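Local coordinates for T9SS C-terminal target domain-containing protein (Bacteroides cellulosilyticus, PDB 5JVK) that probably hydrolyses O-glycosidic bonds as a family 39 glycoside hydrolase from a gut symbiont, at residues Phe122-Ile133 and Phe158-Pro169; Leu274-Asp283 and Asn326-Leu334. One frame throughout, in Å; residues are numbered along the deposited sequence.

Overall arrangement
Contacts 1 and 2 both join neighbouring helix-to-strand connections of one (beta/alpha)8 barrel, at two different places round its closed sheet of eight parallel strands. Contact 1 comes first along the chain and is complete before contact 2 begins. It joins helices 118-127 and 153-164 and the starts of the neighbouring strands 132-138 and 168-174, the second and third of the barrel. Contact 2 lies at the surface, where the loops that follow helices 270-275 and 312-325 lead into strands 284-287 and 335-341, the sixth and seventh. Their centres are 31 Å apart and their nearest atoms about 12 Å, so they are linked through the shared barrel without touching.

Contact 1: Phe122-Ile133 and Phe158-Pro169; sequences FRLIRMAGFTRI and FVSASEKEGIKP
Phe-122 of helix 118-127 packs against Ala-161 of helix 153-164, and each helix leads through a short loop into one of two adjacent parallel strands of the (beta/alpha)8 barrel, bridged at Arg-132 with Lys-168 and Ile-133 with Pro-169. The short helical segments cross at -43°, their axes 10.0 Å apart. Followed outward, the Phe-122 side chain starts with CB beside Ala-161 O and Glu-165 CG; the ring then slides between two aliphatic groups. Ala-161 CB, nearest to CG and CD1, lies over one face in a CH-pi contact, 4.0 Å from the centroid of the Phe-122 ring, while Ile-125 CD1 covers the opposite face. CD2 of Phe-122 meets Ala-161 O and, at 4.0 Å, Ile-167 CD1; CE2 lies near Ser-162 OG, CE1 beside Phe-158 CD2, and CZ comes 3.8 Å from that same CD2, edge against edge. An alanine at Phe-122 would remove the ring and is likely to open a gap between the helices, leaving Ile-125 CD1 and Ala-161 CB without the surface they share. Bent at chi2 (-73°), Glu-165 sets CG against Phe-122 O, OE2 by Arg-123 CA and OE1 3.3 Å from Arg-126 CG; the Arg-126 guanidinium bonds instead to Ile-97 O. Lys-168 N donates to Thr-131 O at 2.9 Å. Arg-132 NE donates to Leu-104 O, and one water accepts from Arg-132 NH1 at 2.8 Å and donates to Lys-168 O.

Contact 2: Leu274-Asp283 and Asn326-Leu334; sequences LDAGGVDFQD and NLRSDKKEL
Arg-328 extends from CB with CG anti to its carbonyl carbon (chi1 -62°) and bends at chi3 (77°), which carries its guanidinium across to the backbone of Asp-280; CG of Asp-280 likewise stands anti to its carbonyl carbon (chi1 -69°), which turns the carboxylate toward Ser-329. Arg-328 and Ser-329 open a type I beta turn, Arg-328 to Lys-331. Here, in the (beta/alpha)8 barrel, the loop after helix 270-275 meets the loop after helix 312-325, just before strands 284-287 and 335-341. NH2 of Arg-328 meets Asp-280 O at 2.8 Å in a nearly straight bond, with the oxygen almost in the guanidinium plane. Within the same turn, Arg-328 NH1 forms a salt bridge to Asp-330 OD2 at 2.8 Å, so two partners hold the group against rotation. The Asp-280 carboxylate takes Ser-329 with both oxygens: OD1 accepts the backbone N at 2.8 Å and OD2 the hydroxyl OG at 2.6 Å, each through its syn lone pair. This two-pronged grip fixes the tilt of the carboxylate and ties the turn to the opposing loop. An apolar layer lies alongside, where Leu-334 CD1 reaches Val-279 CG2 at 3.8 Å and Leu-274 CD2 slightly farther off. Asp-283 places OD1 over a guanidinium face, but it bonds to Tyr-241 OH. Just before the two strands, a water donates to both Asp-283 O and Glu-333 O, 2.8 Å from each.

Contact 1: Phe122-Ile133 and Phe158-Pro169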
loop_
_atom_site.group_PDB
_atom_site.type_symbol
_atom_site.label_atom_id
_atom_site.label_comp_id
_atom_site.label_asym_id
_atom_site.label_seq_id
_atom_site.Cartn_x
_atom_site.Cartn_y
_atom_site.Cartn_z
ATOM N N PHE A 122 13.747 -0.394 -0.755
ATOM C CA PHE A 122 13.240 -0.335 0.628
ATOM C C PHE A 122 13.420 1.017 1.309
ATOM O O PHE A 122 12.680 1.333 2.241
ATOM C CB PHE A 122 13.803 -1.473 1.489
ATOM C CG PHE A 122 12.964 -2.712 1.435
ATOM C CD1 PHE A 122 13.010 -3.551 0.329
ATOM C CD2 PHE A 122 12.078 -3.008 2.464
ATOM C CE1 PHE A 122 12.210 -4.682 0.266
ATOM C CE2 PHE A 122 11.278 -4.136 2.408
ATOM C CZ PHE A 122 11.343 -4.976 1.309
ATOM N N ARG A 123 14.387 1.806 0.848
ATOM C CA ARG A 123 14.505 3.209 1.257
ATOM C C ARG A 123 13.320 4.018 0.713
ATOM O O ARG A 123 12.781 4.881 1.408
ATOM C CB ARG A 123 15.834 3.793 0.766
ATOM C CG ARG A 123 16.175 5.183 1.288
ATOM C CD ARG A 123 17.587 5.575 0.862
ATOM N NE ARG A 123 17.732 7.018 0.641
ATOM C CZ ARG A 123 18.738 7.602 -0.020
ATOM N NH1 ARG A 123 19.733 6.887 -0.550
ATOM N NH2 ARG A 123 18.752 8.928 -0.158
ATOM N N LEU A 124 12.921 3.725 -0.526
ATOM C CA LEU A 124 11.756 4.365 -1.144
ATOM C C LEU A 124 10.436 3.913 -0.506
ATOM O O LEU A 124 9.510 4.712 -0.381
ATOM C CB LEU A 124 11.737 4.112 -2.657
ATOM C CG LEU A 124 12.878 4.766 -3.448
ATOM C CD1 LEU A 124 13.107 4.072 -4.779
ATOM C CD2 LEU A 124 12.606 6.244 -3.668
ATOM N N ILE A 125 10.356 2.641 -0.110
ATOM C CA ILE A 125 9.201 2.124 0.636
ATOM C C ILE A 125 9.082 2.804 2.003
ATOM O O ILE A 125 7.974 3.143 2.426
ATOM C CB ILE A 125 9.252 0.579 0.802
ATOM C CG1 ILE A 125 9.065 -0.110 -0.556
ATOM C CG2 ILE A 125 8.173 0.087 1.770
ATOM C CD1 ILE A 125 9.585 -1.533 -0.621
ATOM N N ARG A 126 10.217 2.994 2.680
ATOM C CA ARG A 126 10.258 3.652 3.997
ATOM C C ARG A 126 9.729 5.087 3.958
ATOM O O ARG A 126 8.924 5.474 4.808
ATOM C CB ARG A 126 11.687 3.636 4.572
ATOM C CG ARG A 126 11.911 4.480 5.827
ATOM C CD ARG A 126 11.027 4.058 6.990
ATOM N NE ARG A 126 11.216 4.930 8.151
ATOM C CZ ARG A 126 10.722 6.166 8.284
ATOM N NH1 ARG A 126 9.977 6.726 7.328
ATOM N NH2 ARG A 126 10.970 6.853 9.398
ATOM N N MET A 127 10.184 5.866 2.980
ATOM C CA MET A 127 9.781 7.273 2.857
ATOM C C MET A 127 8.312 7.463 2.438
ATOM O O MET A 127 7.768 8.558 2.586
ATOM C CB MET A 127 10.720 8.020 1.897
ATOM C CG MET A 127 12.131 8.194 2.436
ATOM S SD MET A 127 13.195 9.191 1.368
ATOM C CE MET A 127 13.418 8.086 -0.024
ATOM N N ALA A 128 7.687 6.412 1.901
ATOM C CA ALA A 128 6.239 6.402 1.642
ATOM C C ALA A 128 5.399 6.173 2.908
ATOM O O ALA A 128 4.180 6.357 2.876
ATOM C CB ALA A 128 5.894 5.354 0.596
ATOM N N GLY A 129 6.042 5.745 3.999
ATOM C CA GLY A 129 5.400 5.615 5.310
ATOM C C GLY A 129 4.946 4.213 5.682
ATOM O O GLY A 129 4.358 4.024 6.743
ATOM N N PHE A 130 5.224 3.226 4.830
ATOM C CA PHE A 130 4.763 1.857 5.059
ATOM C C PHE A 130 5.566 1.155 6.157
ATOM O O PHE A 130 6.774 1.378 6.293
ATOM C CB PHE A 130 4.847 1.039 3.769
ATOM C CG PHE A 130 3.978 1.562 2.656
ATOM C CD1 PHE A 130 2.598 1.368 2.681
ATOM C CD2 PHE A 130 4.538 2.239 1.574
ATOM C CE1 PHE A 130 1.793 1.846 1.655
ATOM C CE2 PHE A 130 3.741 2.719 0.545
ATOM C CZ PHE A 130 2.365 2.521 0.583
ATOM N N THR A 131 4.877 0.325 6.942
ATOM C CA THR A 131 5.497 -0.533 7.962
ATOM C C THR A 131 5.375 -2.032 7.667
ATOM O O THR A 131 5.859 -2.854 8.451
ATOM C CB THR A 131 4.862 -0.285 9.339
ATOM O OG1 THR A 131 3.460 -0.563 9.269
ATOM C CG2 THR A 131 5.085 1.148 9.777
ATOM N N ARG A 132 4.718 -2.389 6.561
ATOM C CA ARG A 132 4.580 -3.782 6.141
ATOM C C ARG A 132 4.820 -3.907 4.644
ATOM O O ARG A 132 4.563 -2.970 3.886
ATOM C CB ARG A 132 3.183 -4.308 6.467
ATOM C CG ARG A 132 2.837 -4.323 7.946
ATOM C CD ARG A 132 1.414 -4.807 8.151
ATOM N NE ARG A 132 0.979 -4.718 9.545
ATOM C CZ ARG A 132 1.293 -5.581 10.513
ATOM N NH1 ARG A 132 2.076 -6.635 10.278
ATOM N NH2 ARG A 132 0.820 -5.383 11.740
ATOM N N ILE A 133 5.325 -5.067 4.227
ATOM C CA ILE A 133 5.418 -5.411 2.808
ATOM C C ILE A 133 4.921 -6.831 2.576
ATOM O O ILE A 133 5.024 -7.680 3.458
ATOM C CB ILE A 133 6.843 -5.229 2.227
ATOM C CG1 ILE A 133 7.880 -6.120 2.941
ATOM C CG2 ILE A 133 7.242 -3.758 2.261
ATOM C CD1 ILE A 133 8.139 -7.463 2.281
ATOM N N PHE A 158 14.820 -9.861 0.773
ATOM C CA PHE A 158 13.567 -9.207 1.200
ATOM C C PHE A 158 13.506 -8.975 2.712
ATOM O O PHE A 158 13.219 -7.863 3.161
ATOM C CB PHE A 158 12.322 -10.013 0.763
ATOM C CG PHE A 158 11.707 -9.541 -0.528
ATOM C CD1 PHE A 158 11.746 -10.330 -1.677
ATOM C CD2 PHE A 158 11.075 -8.303 -0.595
ATOM C CE1 PHE A 158 11.174 -9.890 -2.863
ATOM C CE2 PHE A 158 10.503 -7.859 -1.778
ATOM C CZ PHE A 158 10.554 -8.652 -2.914
ATOM N N VAL A 159 13.791 -10.023 3.482
ATOM C CA VAL A 159 13.637 -9.988 4.940
ATOM C C VAL A 159 14.687 -9.098 5.621
ATOM O O VAL A 159 14.346 -8.338 6.528
ATOM C CB VAL A 159 13.625 -11.414 5.545
ATOM C CG1 VAL A 159 13.602 -11.376 7.072
ATOM C CG2 VAL A 159 12.415 -12.187 5.034
ATOM N N SER A 160 15.945 -9.183 5.194
ATOM C CA SER A 160 17.006 -8.348 5.781
ATOM C C SER A 160 16.810 -6.865 5.443
ATOM O O SER A 160 16.991 -6.004 6.307
ATOM C CB SER A 160 18.400 -8.823 5.349
ATOM O OG SER A 160 18.690 -8.453 4.015
ATOM N N ALA A 161 16.430 -6.580 4.197
ATOM C CA ALA A 161 16.104 -5.214 3.769
ATOM C C ALA A 161 14.895 -4.635 4.513
ATOM O O ALA A 161 14.855 -3.434 4.780
ATOM C CB ALA A 161 15.868 -5.165 2.265
ATOM N N SER A 162 13.919 -5.482 4.840
ATOM C CA SER A 162 12.770 -5.072 5.655
ATOM C C SER A 162 13.182 -4.708 7.084
ATOM O O SER A 162 12.644 -3.765 7.667
ATOM C CB SER A 162 11.705 -6.179 5.706
ATOM O OG SER A 162 11.270 -6.560 4.414
ATOM N N GLU A 163 14.124 -5.465 7.641
ATOM C CA GLU A 163 14.590 -5.250 9.018
ATOM C C GLU A 163 15.414 -3.971 9.196
ATOM O O GLU A 163 15.341 -3.339 10.250
ATOM C CB GLU A 163 15.371 -6.472 9.517
ATOM C CG GLU A 163 14.467 -7.668 9.788
ATOM C CD GLU A 163 15.197 -8.996 9.879
ATOM O OE1 GLU A 163 14.691 -9.888 10.595
ATOM O OE2 GLU A 163 16.257 -9.170 9.235
ATOM N N LYS A 164 16.180 -3.588 8.174
ATOM C CA LYS A 164 16.935 -2.329 8.211
ATOM C C LYS A 164 16.027 -1.100 8.234
ATOM O O LYS A 164 16.368 -0.101 8.863
ATOM C CB LYS A 164 17.922 -2.230 7.038
ATOM C CG LYS A 164 19.075 -3.218 7.135
ATOM C CD LYS A 164 20.267 -2.808 6.283
ATOM C CE LYS A 164 21.450 -3.739 6.520
ATOM N NZ LYS A 164 22.683 -3.263 5.831
ATOM N N GLU A 165 14.878 -1.182 7.559
ATOM C CA GLU A 165 13.919 -0.069 7.499
ATOM C C GLU A 165 12.722 -0.228 8.453
ATOM O O GLU A 165 11.760 0.532 8.362
ATOM C CB GLU A 165 13.446 0.134 6.051
ATOM C CG GLU A 165 14.562 0.467 5.054
ATOM C CD GLU A 165 15.118 1.883 5.177
ATOM O OE1 GLU A 165 14.666 2.654 6.052
ATOM O OE2 GLU A 165 16.021 2.232 4.386
ATOM N N GLY A 166 12.795 -1.193 9.375
ATOM C CA GLY A 166 11.783 -1.382 10.416
ATOM C C GLY A 166 10.427 -1.794 9.879
ATOM O O GLY A 166 9.404 -1.221 10.257
ATOM N N ILE A 167 10.428 -2.792 9.000
ATOM C CA ILE A 167 9.230 -3.225 8.287
ATOM C C ILE A 167 8.989 -4.710 8.570
ATOM O O ILE A 167 9.922 -5.509 8.509
ATOM C CB ILE A 167 9.384 -2.959 6.769
ATOM C CG1 ILE A 167 9.353 -1.448 6.492
ATOM C CG2 ILE A 167 8.291 -3.655 5.964
ATOM C CD1 ILE A 167 9.887 -1.046 5.133
ATOM N N LYS A 168 7.743 -5.061 8.886
ATOM C CA LYS A 168 7.346 -6.455 9.106
ATOM C C LYS A 168 6.919 -7.095 7.781
ATOM O O LYS A 168 5.885 -6.710 7.229
ATOM C CB LYS A 168 6.181 -6.539 10.094
ATOM C CG LYS A 168 6.524 -6.127 11.514
ATOM C CD LYS A 168 5.365 -6.431 12.449
ATOM C CE LYS A 168 5.547 -5.768 13.806
ATOM N NZ LYS A 168 4.308 -5.857 14.628
ATOM N N PRO A 169 7.693 -8.079 7.268
ATOM C CA PRO A 169 7.287 -8.695 6.004
ATOM C C PRO A 169 6.196 -9.754 6.181
ATOM O O PRO A 169 6.241 -10.531 7.138
ATOM C CB PRO A 169 8.584 -9.327 5.478
ATOM C CG PRO A 169 9.528 -9.374 6.633
ATOM C CD PRO A 169 8.883 -8.741 7.828
HETATM O O HOH W 1 3.143 -7.706 7.882
HETATM O O HOH W 2 2.558 -8.010 12.903
#

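Contact 2: Leu274-Asp283 and Asn326-Leu334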
loop_
_atom_site.group_PDB
_atom_site.type_symbol
_atom_site.label_atom_id
_atom_site.label_comp_id
_atom_site.label_asym_id
_atom_site.label_seq_id
_atom_site.Cartn_x
_atom_site.Cartn_y
_atom_site.Cartn_z
ATOM N N LEU A 274 -16.487 -21.432 7.709
ATOM C CA LEU A 274 -17.065 -21.380 9.057
ATOM C C LEU A 274 -18.266 -22.315 9.204
ATOM O O LEU A 274 -18.384 -23.019 10.212
ATOM C CB LEU A 274 -17.472 -19.948 9.427
ATOM C CG LEU A 274 -16.345 -18.911 9.535
ATOM C CD1 LEU A 274 -16.926 -17.509 9.616
ATOM C CD2 LEU A 274 -15.433 -19.181 10.724
ATOM N N ASP A 275 -19.144 -22.323 8.199
ATOM C CA ASP A 275 -20.319 -23.211 8.183
ATOM C C ASP A 275 -19.955 -24.702 8.138
ATOM O O ASP A 275 -20.751 -25.536 8.570
ATOM C CB ASP A 275 -21.261 -22.863 7.014
ATOM C CG ASP A 275 -21.972 -21.515 7.194
ATOM O OD1 ASP A 275 -21.878 -20.895 8.279
ATOM O OD2 ASP A 275 -22.636 -21.075 6.232
ATOM N N ALA A 276 -18.763 -25.024 7.628
ATOM C CA ALA A 276 -18.212 -26.389 7.669
ATOM C C ALA A 276 -17.329 -26.675 8.905
ATOM O O ALA A 276 -16.528 -27.611 8.881
ATOM C CB ALA A 276 -17.427 -26.661 6.391
ATOM N N GLY A 277 -17.472 -25.885 9.973
ATOM C CA GLY A 277 -16.719 -26.088 11.217
ATOM C C GLY A 277 -15.208 -25.916 11.124
ATOM O O GLY A 277 -14.470 -26.526 11.902
ATOM N N GLY A 278 -14.748 -25.077 10.195
ATOM C CA GLY A 278 -13.313 -24.891 9.935
ATOM C C GLY A 278 -12.638 -23.708 10.620
ATOM O O GLY A 278 -11.464 -23.446 10.364
ATOM N N VAL A 279 -13.365 -23.005 11.493
ATOM C CA VAL A 279 -12.874 -21.776 12.144
ATOM C C VAL A 279 -11.512 -21.905 12.851
ATOM O O VAL A 279 -10.703 -20.972 12.800
ATOM C CB VAL A 279 -13.930 -21.194 13.130
ATOM C CG1 VAL A 279 -14.135 -22.093 14.347
ATOM C CG2 VAL A 279 -13.559 -19.780 13.562
ATOM N N ASP A 280 -11.262 -23.052 13.489
ATOM C CA ASP A 280 -10.035 -23.268 14.281
ATOM C C ASP A 280 -8.755 -23.437 13.466
ATOM O O ASP A 280 -7.661 -23.277 14.012
ATOM C CB ASP A 280 -10.179 -24.491 15.199
ATOM C CG ASP A 280 -11.171 -24.274 16.316
ATOM O OD1 ASP A 280 -11.101 -23.224 16.992
ATOM O OD2 ASP A 280 -12.018 -25.162 16.531
ATOM N N PHE A 281 -8.880 -23.752 12.178
ATOM C CA PHE A 281 -7.713 -24.049 11.337
ATOM C C PHE A 281 -7.059 -22.817 10.689
ATOM O O PHE A 281 -6.245 -22.956 9.769
ATOM C CB PHE A 281 -8.088 -25.118 10.301
ATOM C CG PHE A 281 -8.561 -26.402 10.926
ATOM C CD1 PHE A 281 -7.643 -27.343 11.391
ATOM C CD2 PHE A 281 -9.918 -26.653 11.098
ATOM C CE1 PHE A 281 -8.071 -28.521 11.992
ATOM C CE2 PHE A 281 -10.353 -27.828 11.699
ATOM C CZ PHE A 281 -9.429 -28.765 12.145
ATOM N N GLN A 282 -7.421 -21.619 11.163
ATOM C CA GLN A 282 -6.712 -20.379 10.832
ATOM C C GLN A 282 -6.571 -19.474 12.052
ATOM O O GLN A 282 -7.304 -19.608 13.037
ATOM C CB GLN A 282 -7.448 -19.573 9.756
ATOM C CG GLN A 282 -8.116 -20.377 8.656
ATOM C CD GLN A 282 -9.627 -20.395 8.743
ATOM O OE1 GLN A 282 -10.207 -20.593 9.813
ATOM N NE2 GLN A 282 -10.275 -20.195 7.606
ATOM N N ASP A 283 -5.614 -18.555 11.960
ATOM C CA ASP A 283 -5.530 -17.396 12.848
ATOM C C ASP A 283 -6.219 -16.177 12.216
ATOM O O ASP A 283 -6.667 -15.273 12.923
ATOM C CB ASP A 283 -4.068 -17.079 13.159
ATOM C CG ASP A 283 -3.321 -18.269 13.736
ATOM O OD1 ASP A 283 -3.880 -18.965 14.606
ATOM O OD2 ASP A 283 -2.172 -18.512 13.312
ATOM N N ASN A 326 -18.392 -15.051 15.069
ATOM C CA ASN A 326 -17.997 -16.430 14.769
ATOM C C ASN A 326 -16.570 -16.683 15.244
ATOM O O ASN A 326 -15.651 -16.868 14.442
ATOM C CB ASN A 326 -18.137 -16.721 13.270
ATOM C CG ASN A 326 -19.563 -16.562 12.775
ATOM O OD1 ASN A 326 -20.281 -17.546 12.595
ATOM N ND2 ASN A 326 -19.986 -15.319 12.559
ATOM N N LEU A 327 -16.407 -16.712 16.564
ATOM C CA LEU A 327 -15.098 -16.890 17.191
ATOM C C LEU A 327 -14.576 -18.320 17.039
ATOM O O LEU A 327 -15.319 -19.235 16.686
ATOM C CB LEU A 327 -15.169 -16.534 18.678
ATOM C CG LEU A 327 -15.589 -15.109 19.050
ATOM C CD1 LEU A 327 -15.809 -15.003 20.553
ATOM C CD2 LEU A 327 -14.558 -14.089 18.591
ATOM N N ARG A 328 -13.287 -18.494 17.312
ATOM C CA ARG A 328 -12.662 -19.819 17.362
ATOM C C ARG A 328 -13.062 -20.544 18.653
ATOM O O ARG A 328 -13.678 -19.942 19.543
ATOM C CB ARG A 328 -11.137 -19.695 17.301
ATOM C CG ARG A 328 -10.593 -19.061 16.030
ATOM C CD ARG A 328 -9.089 -18.882 16.122
ATOM N NE ARG A 328 -8.389 -20.150 15.901
ATOM C CZ ARG A 328 -7.354 -20.614 16.607
ATOM N NH1 ARG A 328 -6.841 -19.941 17.641
ATOM N NH2 ARG A 328 -6.822 -21.788 16.277
ATOM N N SER A 329 -12.694 -21.824 18.759
ATOM C CA SER A 329 -12.950 -22.628 19.968
ATOM C C SER A 329 -12.286 -22.030 21.208
ATOM O O SER A 329 -12.908 -21.944 22.269
ATOM C CB SER A 329 -12.474 -24.068 19.773
ATOM O OG SER A 329 -13.217 -24.706 18.753
ATOM N N ASP A 330 -11.038 -21.583 21.052
ATOM C CA ASP A 330 -10.322 -20.847 22.113
ATOM C C ASP A 330 -10.762 -19.371 22.280
ATOM O O ASP A 330 -10.101 -18.608 22.987
ATOM C CB ASP A 330 -8.790 -20.957 21.920
ATOM C CG ASP A 330 -8.276 -20.263 20.652
ATOM O OD1 ASP A 330 -9.062 -19.635 19.910
ATOM O OD2 ASP A 330 -7.058 -20.359 20.394
ATOM N N LYS A 331 -11.856 -18.985 21.611
ATOM C CA LYS A 331 -12.466 -17.650 21.672
ATOM C C LYS A 331 -11.625 -16.498 21.084
ATOM O O LYS A 331 -11.998 -15.330 21.225
ATOM C CB LYS A 331 -12.930 -17.321 23.101
ATOM C CG LYS A 331 -13.970 -18.280 23.675
ATOM C CD LYS A 331 -15.325 -18.110 22.996
ATOM C CE LYS A 331 -16.456 -18.779 23.765
ATOM N NZ LYS A 331 -16.468 -20.255 23.573
ATOM N N LYS A 332 -10.524 -16.820 20.398
ATOM C CA LYS A 332 -9.735 -15.809 19.705
ATOM C C LYS A 332 -10.478 -15.424 18.433
ATOM O O LYS A 332 -11.097 -16.266 17.778
ATOM C CB LYS A 332 -8.328 -16.317 19.360
ATOM C CG LYS A 332 -7.470 -16.714 20.556
ATOM C CD LYS A 332 -7.027 -15.517 21.391
ATOM C CE LYS A 332 -6.449 -15.960 22.729
ATOM N NZ LYS A 332 -6.246 -14.823 23.669
ATOM N N GLU A 333 -10.420 -14.140 18.104
ATOM C CA GLU A 333 -11.090 -13.601 16.934
ATOM C C GLU A 333 -10.203 -13.807 15.710
ATOM O O GLU A 333 -8.993 -13.604 15.790
ATOM C CB GLU A 333 -11.350 -12.117 17.162
ATOM C CG GLU A 333 -12.261 -11.474 16.142
ATOM C CD GLU A 333 -12.780 -10.134 16.613
ATOM O OE1 GLU A 333 -12.368 -9.101 16.048
ATOM O OE2 GLU A 333 -13.590 -10.118 17.562
ATOM N N LEU A 334 -10.792 -14.224 14.591
ATOM C CA LEU A 334 -10.045 -14.324 13.335
ATOM C C LEU A 334 -9.728 -12.920 12.813
ATOM O O LEU A 334 -10.628 -12.089 12.666
ATOM C CB LEU A 334 -10.823 -15.099 12.270
ATOM C CG LEU A 334 -11.055 -16.599 12.467
ATOM C CD1 LEU A 334 -11.903 -17.129 11.318
ATOM C CD2 LEU A 334 -9.742 -17.362 12.558
HETATM O O HOH W 3 -7.076 -15.707 15.687
#